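Local coordinates for protein 2-hydroxyisobutyryl-CoA synthetase (Aquincola tertiaricarbonis, PDB 6HDY) that is a member of the ANL superfamily of AMP-binding enzymes, pairing a large N-terminal domain with a smaller C-terminal one, at residues R406-D411 against D472-F477; H400-T405 against L413-E418; R32-R37 against I154-G159. One frame throughout, in Å; residues are numbered along the deposited sequence.

Interaction 1. Residues R406-D411 against D472-F477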
loop_
_atom_site.group_PDB
_atom_site.type_symbol
_atom_site.label_atom_id
_atom_site.label_comp_id
_atom_site.label_asym_id
_atom_site.label_seq_id
_atom_site.Cartn_x
_atom_site.Cartn_y
_atom_site.Cartn_z
ATOM N N ARG A 406 -13.203 18.844 27.786
ATOM C CA ARG A 406 -13.339 20.185 27.203
ATOM C C ARG A 406 -14.705 20.782 27.536
ATOM O O ARG A 406 -14.975 21.931 27.186
ATOM C CB ARG A 406 -12.995 20.232 25.703
ATOM C CG ARG A 406 -11.478 20.246 25.478
ATOM C CD ARG A 406 -11.071 20.878 24.156
ATOM N NE ARG A 406 -9.676 20.590 23.805
ATOM C CZ ARG A 406 -9.283 19.494 23.169
ATOM N NH1 ARG A 406 -10.165 18.560 22.829
ATOM N NH2 ARG A 406 -8.000 19.307 22.889
ATOM N N GLU A 407 -15.523 20.022 28.293
ATOM C CA GLU A 407 -16.877 20.386 28.735
ATOM C C GLU A 407 -16.886 21.280 29.985
ATOM O O GLU A 407 -17.791 22.109 30.147
ATOM C CB GLU A 407 -17.708 19.114 28.983
ATOM C CG GLU A 407 -18.172 18.421 27.710
ATOM C CD GLU A 407 -18.645 16.993 27.897
ATOM O OE1 GLU A 407 -19.754 16.795 28.447
ATOM O OE2 GLU A 407 -17.917 16.068 27.466
ATOM N N SER A 408 -15.916 21.074 30.889
ATOM C CA SER A 408 -15.768 21.860 32.121
ATOM C C SER A 408 -14.307 22.303 32.279
ATOM O O SER A 408 -13.424 21.712 31.641
ATOM C CB SER A 408 -16.237 21.062 33.336
ATOM O OG SER A 408 -15.722 19.740 33.352
ATOM N N ALA A 409 -14.049 23.356 33.094
ATOM C CA ALA A 409 -12.684 23.854 33.314
ATOM C C ALA A 409 -11.840 22.867 34.137
ATOM O O ALA A 409 -12.350 22.260 35.088
ATOM C CB ALA A 409 -12.713 25.219 33.980
ATOM N N MET A 410 -10.562 22.675 33.741
ATOM C CA MET A 410 -9.662 21.758 34.434
ATOM C C MET A 410 -8.697 22.472 35.358
ATOM O O MET A 410 -8.031 23.430 34.945
ATOM C CB MET A 410 -8.890 20.888 33.448
ATOM C CG MET A 410 -9.746 19.874 32.745
ATOM S SD MET A 410 -8.795 18.995 31.498
ATOM C CE MET A 410 -8.522 20.293 30.306
ATOM N N ASP A 411 -8.615 21.986 36.614
ATOM C CA ASP A 411 -7.727 22.530 37.642
ATOM C C ASP A 411 -6.347 21.861 37.595
ATOM O O ASP A 411 -5.329 22.509 37.880
ATOM C CB ASP A 411 -8.362 22.379 39.030
ATOM C CG ASP A 411 -9.567 23.283 39.261
ATOM O OD1 ASP A 411 -9.485 24.486 38.917
ATOM O OD2 ASP A 411 -10.575 22.800 39.829
ATOM N N ASP A 472 -10.393 12.814 25.568
ATOM C CA ASP A 472 -11.168 14.018 25.870
ATOM C C ASP A 472 -12.583 13.746 26.476
ATOM O O ASP A 472 -13.408 14.656 26.527
ATOM C CB ASP A 472 -11.234 14.895 24.595
ATOM C CG ASP A 472 -12.167 16.098 24.650
ATOM O OD1 ASP A 472 -11.960 16.972 25.521
ATOM O OD2 ASP A 472 -13.149 16.124 23.877
ATOM N N ASP A 473 -12.813 12.543 27.029
ATOM C CA ASP A 473 -14.077 12.097 27.628
ATOM C C ASP A 473 -14.284 12.624 29.070
ATOM O O ASP A 473 -13.416 12.454 29.929
ATOM C CB ASP A 473 -14.132 10.556 27.574
ATOM C CG ASP A 473 -15.474 9.904 27.829
ATOM O OD1 ASP A 473 -15.980 10.010 28.966
ATOM O OD2 ASP A 473 -15.951 9.168 26.940
ATOM N N ARG A 474 -15.446 13.252 29.323
ATOM C CA ARG A 474 -15.839 13.809 30.626
ATOM C C ARG A 474 -16.028 12.720 31.701
ATOM O O ARG A 474 -15.673 12.950 32.853
ATOM C CB ARG A 474 -17.111 14.666 30.485
ATOM C CG ARG A 474 -17.360 15.665 31.612
ATOM C CD ARG A 474 -18.803 16.148 31.568
ATOM N NE ARG A 474 -19.141 17.057 32.665
ATOM C CZ ARG A 474 -20.335 17.621 32.834
ATOM N NH1 ARG A 474 -21.321 17.378 31.978
ATOM N NH2 ARG A 474 -20.552 18.433 33.860
ATOM N N GLU A 475 -16.589 11.550 31.332
ATOM C CA GLU A 475 -16.804 10.435 32.258
ATOM C C GLU A 475 -15.478 9.767 32.641
ATOM O O GLU A 475 -15.293 9.419 33.807
ATOM C CB GLU A 475 -17.779 9.410 31.670
ATOM C CG GLU A 475 -19.221 9.894 31.625
ATOM C CD GLU A 475 -20.206 8.882 31.079
ATOM O OE1 GLU A 475 -19.976 8.360 29.962
ATOM O OE2 GLU A 475 -21.226 8.631 31.759
ATOM N N VAL A 476 -14.553 9.616 31.663
ATOM C CA VAL A 476 -13.226 9.020 31.866
ATOM C C VAL A 476 -12.398 9.933 32.794
ATOM O O VAL A 476 -11.735 9.438 33.713
ATOM C CB VAL A 476 -12.514 8.691 30.511
ATOM C CG1 VAL A 476 -11.093 8.195 30.730
ATOM C CG2 VAL A 476 -13.305 7.654 29.720
ATOM N N PHE A 477 -12.463 11.265 32.548
ATOM C CA PHE A 477 -11.777 12.302 33.331
ATOM C C PHE A 477 -12.227 12.277 34.798
ATOM O O PHE A 477 -11.382 12.261 35.705
ATOM C CB PHE A 477 -12.004 13.705 32.714
ATOM C CG PHE A 477 -11.357 14.839 33.483
ATOM C CD1 PHE A 477 -10.037 15.206 33.237
ATOM C CD2 PHE A 477 -12.068 15.539 34.454
ATOM C CE1 PHE A 477 -9.435 16.246 33.956
ATOM C CE2 PHE A 477 -11.457 16.568 35.179
ATOM C CZ PHE A 477 -10.142 16.910 34.927
#
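Two oppositely charged pairs, Arg406 with Asp472 and Glu407 with Arg474, illustrate how a loop and a helix start can be joined by loose electrostatics between the more exposed residues and apolar packing beneath. Both salt bridges are long. Arg406 NH1 lies 3.6 Å from Asp472 OD1, but the oxygen sits well out of the guanidinium plane, so attraction of charge acts without an N-H directed at it. The same OD1 also lies close to the start of the arginine chain, 3.3 Å from Arg406 CG, and the backbone N of Arg406 is 3.2 Å away. Farther along the side chain, Arg406 NH2 makes a weak hydrogen bond to Met373 O. In the second pair the extended chains cross at about a right angle. Glu407 OE1 is 3.3 Å from Arg474 CD and 3.9 Å from NH1, while OE2 rests near CB, so the carboxylate lies against the methylene stem more closely than against the charge. Nearby, Arg478 brings a second positive guanidinium close to that of Arg474.

The apolar part is a Met-aromatic contact. Met410 CG lies anti to the carbonyl carbon (chi1 -70°), which brings it to Phe477 CZ, 3.7 Å away; Met410 SD stands 4.6 Å from the ring centroid, 44° off the normal, an oblique approach. Both residues are buried, and Phe477 also packs on Val403 and Thr405.

Local hydrogen bonds fix the helix start. Asp473 OD1 accepts from Val476 N at 3.1 Å, reached from above the carboxylate plane, and more weakly from Glu475 N. Asp473 is thus a side-chain N-cap of helix 474-486, the terminal helix modelled here, which packs in the C-terminal domain of this ANL enzyme against the loop connecting strands 399-403 and 413-419.

Interaction 2. Residues H400-T405 against L413-E418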
loop_
_atom_site.group_PDB
_atom_site.type_symbol
_atom_site.label_atom_id
_atom_site.label_comp_id
_atom_site.label_asym_id
_atom_site.label_seq_id
_atom_site.Cartn_x
_atom_site.Cartn_y
_atom_site.Cartn_z
ATOM N N HIS A 400 2.215 7.036 27.195
ATOM C CA HIS A 400 1.384 7.786 28.139
ATOM C C HIS A 400 0.082 8.179 27.450
ATOM O O HIS A 400 -0.022 8.090 26.217
ATOM C CB HIS A 400 2.118 9.037 28.673
ATOM C CG HIS A 400 2.281 10.135 27.664
ATOM N ND1 HIS A 400 3.339 10.147 26.773
ATOM C CD2 HIS A 400 1.517 11.236 27.447
ATOM C CE1 HIS A 400 3.192 11.249 26.053
ATOM N NE2 HIS A 400 2.108 11.930 26.415
ATOM N N ARG A 401 -0.902 8.599 28.249
ATOM C CA ARG A 401 -2.180 9.140 27.805
ATOM C C ARG A 401 -2.422 10.402 28.624
ATOM O O ARG A 401 -2.014 10.488 29.792
ATOM C CB ARG A 401 -3.354 8.165 28.023
ATOM C CG ARG A 401 -3.398 6.904 27.141
ATOM C CD ARG A 401 -3.845 7.120 25.696
ATOM N NE ARG A 401 -2.662 7.155 24.860
ATOM C CZ ARG A 401 -2.326 6.235 23.970
ATOM N NH1 ARG A 401 -3.165 5.254 23.663
ATOM N NH2 ARG A 401 -1.165 6.303 23.357
ATOM N N ILE A 402 -3.055 11.393 27.998
ATOM C CA ILE A 402 -3.479 12.635 28.640
ATOM C C ILE A 402 -5.006 12.507 28.713
ATOM O O ILE A 402 -5.631 12.203 27.693
ATOM C CB ILE A 402 -3.023 13.896 27.865
ATOM C CG1 ILE A 402 -1.520 13.848 27.524
ATOM C CG2 ILE A 402 -3.391 15.167 28.617
ATOM C CD1 ILE A 402 -1.147 14.680 26.305
ATOM N N VAL A 403 -5.583 12.600 29.929
ATOM C CA VAL A 403 -7.028 12.475 30.146
ATOM C C VAL A 403 -7.592 13.863 30.486
ATOM O O VAL A 403 -7.204 14.474 31.488
ATOM C CB VAL A 403 -7.441 11.352 31.147
ATOM C CG1 VAL A 403 -8.947 11.320 31.352
ATOM C CG2 VAL A 403 -6.948 9.981 30.677
ATOM N N ILE A 404 -8.440 14.389 29.586
ATOM C CA ILE A 404 -9.008 15.737 29.709
ATOM C C ILE A 404 -10.525 15.775 29.566
ATOM O O ILE A 404 -11.170 14.776 29.241
ATOM C CB ILE A 404 -8.342 16.759 28.708
ATOM C CG1 ILE A 404 -8.850 16.554 27.240
ATOM C CG2 ILE A 404 -6.800 16.785 28.802
ATOM C CD1 ILE A 404 -8.621 17.741 26.263
ATOM N N THR A 405 -11.076 16.966 29.795
ATOM C CA THR A 405 -12.464 17.309 29.540
ATOM C C THR A 405 -12.521 18.703 28.921
ATOM O O THR A 405 -11.913 19.638 29.451
ATOM C CB THR A 405 -13.388 17.090 30.756
ATOM O OG1 THR A 405 -14.724 17.233 30.286
ATOM C CG2 THR A 405 -13.126 18.069 31.927
ATOM N N LEU A 413 -3.808 18.490 35.547
ATOM C CA LEU A 413 -3.509 17.645 34.413
ATOM C C LEU A 413 -3.489 16.177 34.858
ATOM O O LEU A 413 -2.719 15.831 35.741
ATOM C CB LEU A 413 -2.154 18.057 33.811
ATOM C CG LEU A 413 -1.609 17.187 32.652
ATOM C CD1 LEU A 413 -2.549 17.187 31.451
ATOM C CD2 LEU A 413 -0.233 17.648 32.237
ATOM N N LEU A 414 -4.339 15.323 34.250
ATOM C CA LEU A 414 -4.387 13.895 34.568
ATOM C C LEU A 414 -3.566 13.131 33.521
ATOM O O LEU A 414 -3.843 13.232 32.314
ATOM C CB LEU A 414 -5.835 13.340 34.646
ATOM C CG LEU A 414 -6.838 13.994 35.620
ATOM C CD1 LEU A 414 -8.162 13.268 35.585
ATOM C CD2 LEU A 414 -6.315 14.021 37.058
ATOM N N LEU A 415 -2.544 12.384 33.986
ATOM C CA LEU A 415 -1.669 11.597 33.110
ATOM C C LEU A 415 -1.631 10.136 33.529
ATOM O O LEU A 415 -1.628 9.845 34.722
ATOM C CB LEU A 415 -0.236 12.171 33.083
ATOM C CG LEU A 415 -0.023 13.630 32.612
ATOM C CD1 LEU A 415 1.448 14.037 32.762
ATOM C CD2 LEU A 415 -0.459 13.825 31.126
ATOM N N ARG A 416 -1.655 9.223 32.543
ATOM C CA ARG A 416 -1.517 7.776 32.721
ATOM C C ARG A 416 -0.165 7.521 32.077
ATOM O O ARG A 416 -0.031 7.693 30.863
ATOM C CB ARG A 416 -2.632 6.966 32.017
ATOM C CG ARG A 416 -4.060 7.237 32.543
ATOM C CD ARG A 416 -5.020 6.139 32.098
ATOM N NE ARG A 416 -5.039 5.055 33.082
ATOM C CZ ARG A 416 -5.432 3.802 32.857
ATOM N NH1 ARG A 416 -5.847 3.431 31.649
ATOM N NH2 ARG A 416 -5.397 2.904 33.837
ATOM N N VAL A 417 0.867 7.240 32.896
ATOM C CA VAL A 417 2.236 7.090 32.400
ATOM C C VAL A 417 2.808 5.682 32.630
ATOM O O VAL A 417 2.683 5.112 33.719
ATOM C CB VAL A 417 3.163 8.199 32.990
ATOM C CG1 VAL A 417 4.601 8.056 32.508
ATOM C CG2 VAL A 417 2.634 9.599 32.676
ATOM N N GLU A 418 3.442 5.139 31.593
ATOM C CA GLU A 418 4.123 3.860 31.686
ATOM C C GLU A 418 5.539 4.064 32.247
ATOM O O GLU A 418 6.279 4.900 31.722
ATOM C CB GLU A 418 4.258 3.207 30.294
ATOM C CG GLU A 418 3.306 2.056 30.031
ATOM C CD GLU A 418 3.503 1.373 28.694
ATOM O OE1 GLU A 418 4.673 1.132 28.314
ATOM O OE2 GLU A 418 2.486 1.001 28.064
HETATM O O HOH W 1 -5.969 16.713 32.230
#
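Arg401 and Arg416 form a hydrogen-bonded pair in an antiparallel beta hairpin, strands 399-403 and 413-419, at the middle of the mixed sheet of the C-terminal domain. Their backbones bond reciprocally: Arg401 N bonds to Arg416 O at 2.9 Å, and Arg416 N to Arg401 O. The two guanidinium groups lead away from the pairing, to Glu399 and Glu453 respectively, each in a salt bridge.

Ile402 shows how the other face is filled. Its CB lies 4.1 Å from Leu415 CD2. From there the two branches part: CG2, anti to the backbone N, reaches Leu413 CD1 at 3.6 Å, whereas CG1, beside that N (chi1 -50°), comes within 3.8 Å of Leu415 CD2. At the tip, Ile402 CD1 turns away from that leucine methyl. Ile402 and Leu415 run alongside each other in the same direction, and Ile386 of helix 383-391 also packs on Ile402. On this face too, His400 CB touches Val417 CG2, and its ND1 is hydrogen-bonded to Tyr396 OH.

Next to the connecting loop, Val403 N bonds directly to Leu414 O, and the return link is made by one water, which donates to Val403 O at 2.7 Å and accepts from Leu414 N at 2.9 Å.

Interaction 3. Residues R32-R37 against I154-G159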
loop_
_atom_site.group_PDB
_atom_site.type_symbol
_atom_site.label_atom_id
_atom_site.label_comp_id
_atom_site.label_asym_id
_atom_site.label_seq_id
_atom_site.Cartn_x
_atom_site.Cartn_y
_atom_site.Cartn_z
ATOM N N ARG A 32 25.406 19.081 -3.289
ATOM C CA ARG A 32 24.569 19.023 -2.092
ATOM C C ARG A 32 23.076 19.266 -2.470
ATOM O O ARG A 32 22.146 18.742 -1.808
ATOM C CB ARG A 32 25.029 20.093 -1.097
ATOM C CG ARG A 32 24.174 20.174 0.162
ATOM C CD ARG A 32 24.663 21.268 1.083
ATOM N NE ARG A 32 26.020 20.975 1.533
ATOM C CZ ARG A 32 26.799 21.827 2.181
ATOM N NH1 ARG A 32 28.021 21.466 2.554
ATOM N NH2 ARG A 32 26.371 23.058 2.448
ATOM N N TYR A 33 22.875 20.088 -3.524
ATOM C CA TYR A 33 21.565 20.539 -3.984
ATOM C C TYR A 33 21.129 19.875 -5.285
ATOM O O TYR A 33 21.946 19.680 -6.190
ATOM C CB TYR A 33 21.560 22.071 -4.159
ATOM C CG TYR A 33 22.414 22.806 -3.147
ATOM C CD1 TYR A 33 21.948 23.053 -1.856
ATOM C CD2 TYR A 33 23.687 23.260 -3.477
ATOM C CE1 TYR A 33 22.734 23.717 -0.917
ATOM C CE2 TYR A 33 24.472 23.951 -2.555
ATOM C CZ TYR A 33 23.992 24.175 -1.276
ATOM O OH TYR A 33 24.762 24.851 -0.363
ATOM N N TRP A 34 19.830 19.531 -5.369
ATOM C CA TRP A 34 19.199 18.967 -6.555
ATOM C C TRP A 34 19.084 20.112 -7.557
ATOM O O TRP A 34 19.488 19.952 -8.711
ATOM C CB TRP A 34 17.823 18.362 -6.212
ATOM C CG TRP A 34 17.086 17.781 -7.390
ATOM C CD1 TRP A 34 16.330 18.459 -8.299
ATOM C CD2 TRP A 34 16.941 16.388 -7.710
ATOM N NE1 TRP A 34 15.769 17.582 -9.202
ATOM C CE2 TRP A 34 16.123 16.304 -8.860
ATOM C CE3 TRP A 34 17.401 15.196 -7.119
ATOM C CZ2 TRP A 34 15.768 15.080 -9.439
ATOM C CZ3 TRP A 34 17.071 13.988 -7.712
ATOM C CH2 TRP A 34 16.275 13.939 -8.866
ATOM N N PHE A 35 18.570 21.278 -7.100
ATOM C CA PHE A 35 18.480 22.478 -7.930
ATOM C C PHE A 35 19.276 23.613 -7.264
ATOM O O PHE A 35 18.713 24.356 -6.459
ATOM C CB PHE A 35 17.027 22.878 -8.226
ATOM C CG PHE A 35 16.286 21.983 -9.197
ATOM C CD1 PHE A 35 16.914 21.490 -10.338
ATOM C CD2 PHE A 35 14.941 21.677 -8.997
ATOM C CE1 PHE A 35 16.212 20.718 -11.264
ATOM C CE2 PHE A 35 14.243 20.890 -9.913
ATOM C CZ PHE A 35 14.883 20.410 -11.040
ATOM N N PRO A 36 20.599 23.743 -7.570
ATOM C CA PRO A 36 21.403 24.800 -6.927
ATOM C C PRO A 36 20.791 26.204 -6.961
ATOM O O PRO A 36 20.772 26.856 -5.917
ATOM C CB PRO A 36 22.746 24.739 -7.678
ATOM C CG PRO A 36 22.830 23.314 -8.174
ATOM C CD PRO A 36 21.419 22.919 -8.490
ATOM N N ARG A 37 20.277 26.662 -8.132
ATOM C CA ARG A 37 19.697 28.004 -8.266
ATOM C C ARG A 37 18.479 28.203 -7.409
ATOM O O ARG A 37 18.546 29.017 -6.497
ATOM C CB ARG A 37 19.418 28.403 -9.731
ATOM C CG ARG A 37 18.877 29.835 -9.916
ATOM C CD ARG A 37 19.886 30.905 -9.497
ATOM N NE ARG A 37 19.366 32.267 -9.640
ATOM C CZ ARG A 37 19.868 33.330 -9.011
ATOM N NH1 ARG A 37 19.346 34.536 -9.212
ATOM N NH2 ARG A 37 20.879 33.191 -8.161
ATOM N N ILE A 154 14.002 17.023 -2.506
ATOM C CA ILE A 154 14.057 17.214 -1.059
ATOM C C ILE A 154 14.710 15.985 -0.376
ATOM O O ILE A 154 15.417 16.155 0.604
ATOM C CB ILE A 154 12.618 17.532 -0.548
ATOM C CG1 ILE A 154 12.110 18.865 -1.134
ATOM C CG2 ILE A 154 12.559 17.555 0.965
ATOM C CD1 ILE A 154 10.604 19.002 -1.195
ATOM N N MET A 155 14.474 14.758 -0.889
ATOM C CA MET A 155 15.088 13.541 -0.329
ATOM C C MET A 155 16.616 13.553 -0.594
ATOM O O MET A 155 17.394 13.097 0.240
ATOM C CB MET A 155 14.418 12.279 -0.907
ATOM C CG MET A 155 13.111 11.916 -0.212
ATOM S SD MET A 155 12.178 10.623 -1.091
ATOM C CE MET A 155 13.327 9.276 -0.998
ATOM N N TRP A 156 17.028 14.112 -1.745
ATOM C CA TRP A 156 18.429 14.311 -2.106
ATOM C C TRP A 156 19.030 15.284 -1.065
ATOM O O TRP A 156 20.150 15.062 -0.592
ATOM C CB TRP A 156 18.549 14.866 -3.539
ATOM C CG TRP A 156 19.961 15.173 -3.945
ATOM C CD1 TRP A 156 20.719 16.226 -3.541
ATOM C CD2 TRP A 156 20.781 14.408 -4.834
ATOM N NE1 TRP A 156 21.980 16.134 -4.069
ATOM C CE2 TRP A 156 22.045 15.039 -4.883
ATOM C CE3 TRP A 156 20.575 13.241 -5.589
ATOM C CZ2 TRP A 156 23.091 14.563 -5.680
ATOM C CZ3 TRP A 156 21.617 12.760 -6.367
ATOM C CH2 TRP A 156 22.864 13.413 -6.398
ATOM N N GLY A 157 18.246 16.288 -0.667
ATOM C CA GLY A 157 18.624 17.257 0.363
ATOM C C GLY A 157 18.905 16.641 1.726
ATOM O O GLY A 157 19.629 17.231 2.543
ATOM N N MET A 158 18.323 15.449 1.983
ATOM C CA MET A 158 18.506 14.677 3.210
ATOM C C MET A 158 19.706 13.721 3.084
ATOM O O MET A 158 19.997 12.952 4.012
ATOM C CB MET A 158 17.240 13.898 3.556
ATOM C CG MET A 158 15.998 14.758 3.674
ATOM S SD MET A 158 14.540 13.739 4.032
ATOM C CE MET A 158 13.326 15.039 4.505
ATOM N N GLY A 159 20.407 13.800 1.951
ATOM C CA GLY A 159 21.551 12.943 1.664
ATOM C C GLY A 159 21.196 11.571 1.121
ATOM O O GLY A 159 22.072 10.701 1.056
#
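With CG anti to the backbone N in both residues (chi1 179° in Trp34, 176° in Trp156), the benzene edge of Trp34 is carried to Trp156 CB and the pyrrole edge of Trp156 is turned toward the backbone of Arg32; the two side chains cross at about a right angle. Trp34 offers CE3 to Trp156 CB at 3.8 Å, and that CB lies near the plane of the Trp34 ring. The same CE3 stands 4.0 Å from Trp156 CE3. The six-membered rings have centroids 6.0 Å apart and planes inclined to each other at 78°. On the pyrrole side of Trp156, CD1 is 3.4 Å from Arg32 O, at the ring edge, and NE1 hydrogen-bonds to Ser31 O, fixing the rotation of the indole. Arg161 adds a cation-pi contact to Trp156.

Gly159, at positive phi, closes the helix in a Schellman motif, with Gly159 N on Trp156 O and Met158 N also bonded back into the last turn. The packing therefore fastens the segment leading into helix 36-40 to the C-terminal turn of helix 141-157, where Trp34 also lies on Ala152 and Arg153, while Ile154 and Met158 rest on Ala288 of strand 287-288.

Overall arrangement
Interactions 1 and 2 are neighbours in the C-terminal domain, their centres about 11 Å apart and their segments alternating along the chain. The hairpin of interaction 2 is joined by the loop that interaction 1 sets against helix 474-486, and they touch directly: Phe477 CD1 is 3.4 Å from Val403 O, and Arg474 CG 3.3 Å from Thr405 OG1. Interaction 3 stands apart, on the opposite side of the chain's centre, about 47 Å from interaction 1 and about 41 Å from interaction 2, centre to centre. Bound 8LQ lies in a pocket of residues between 175 and 466; the Arg406 side chain is about 13 Å from it, so interaction 1 does not line that site.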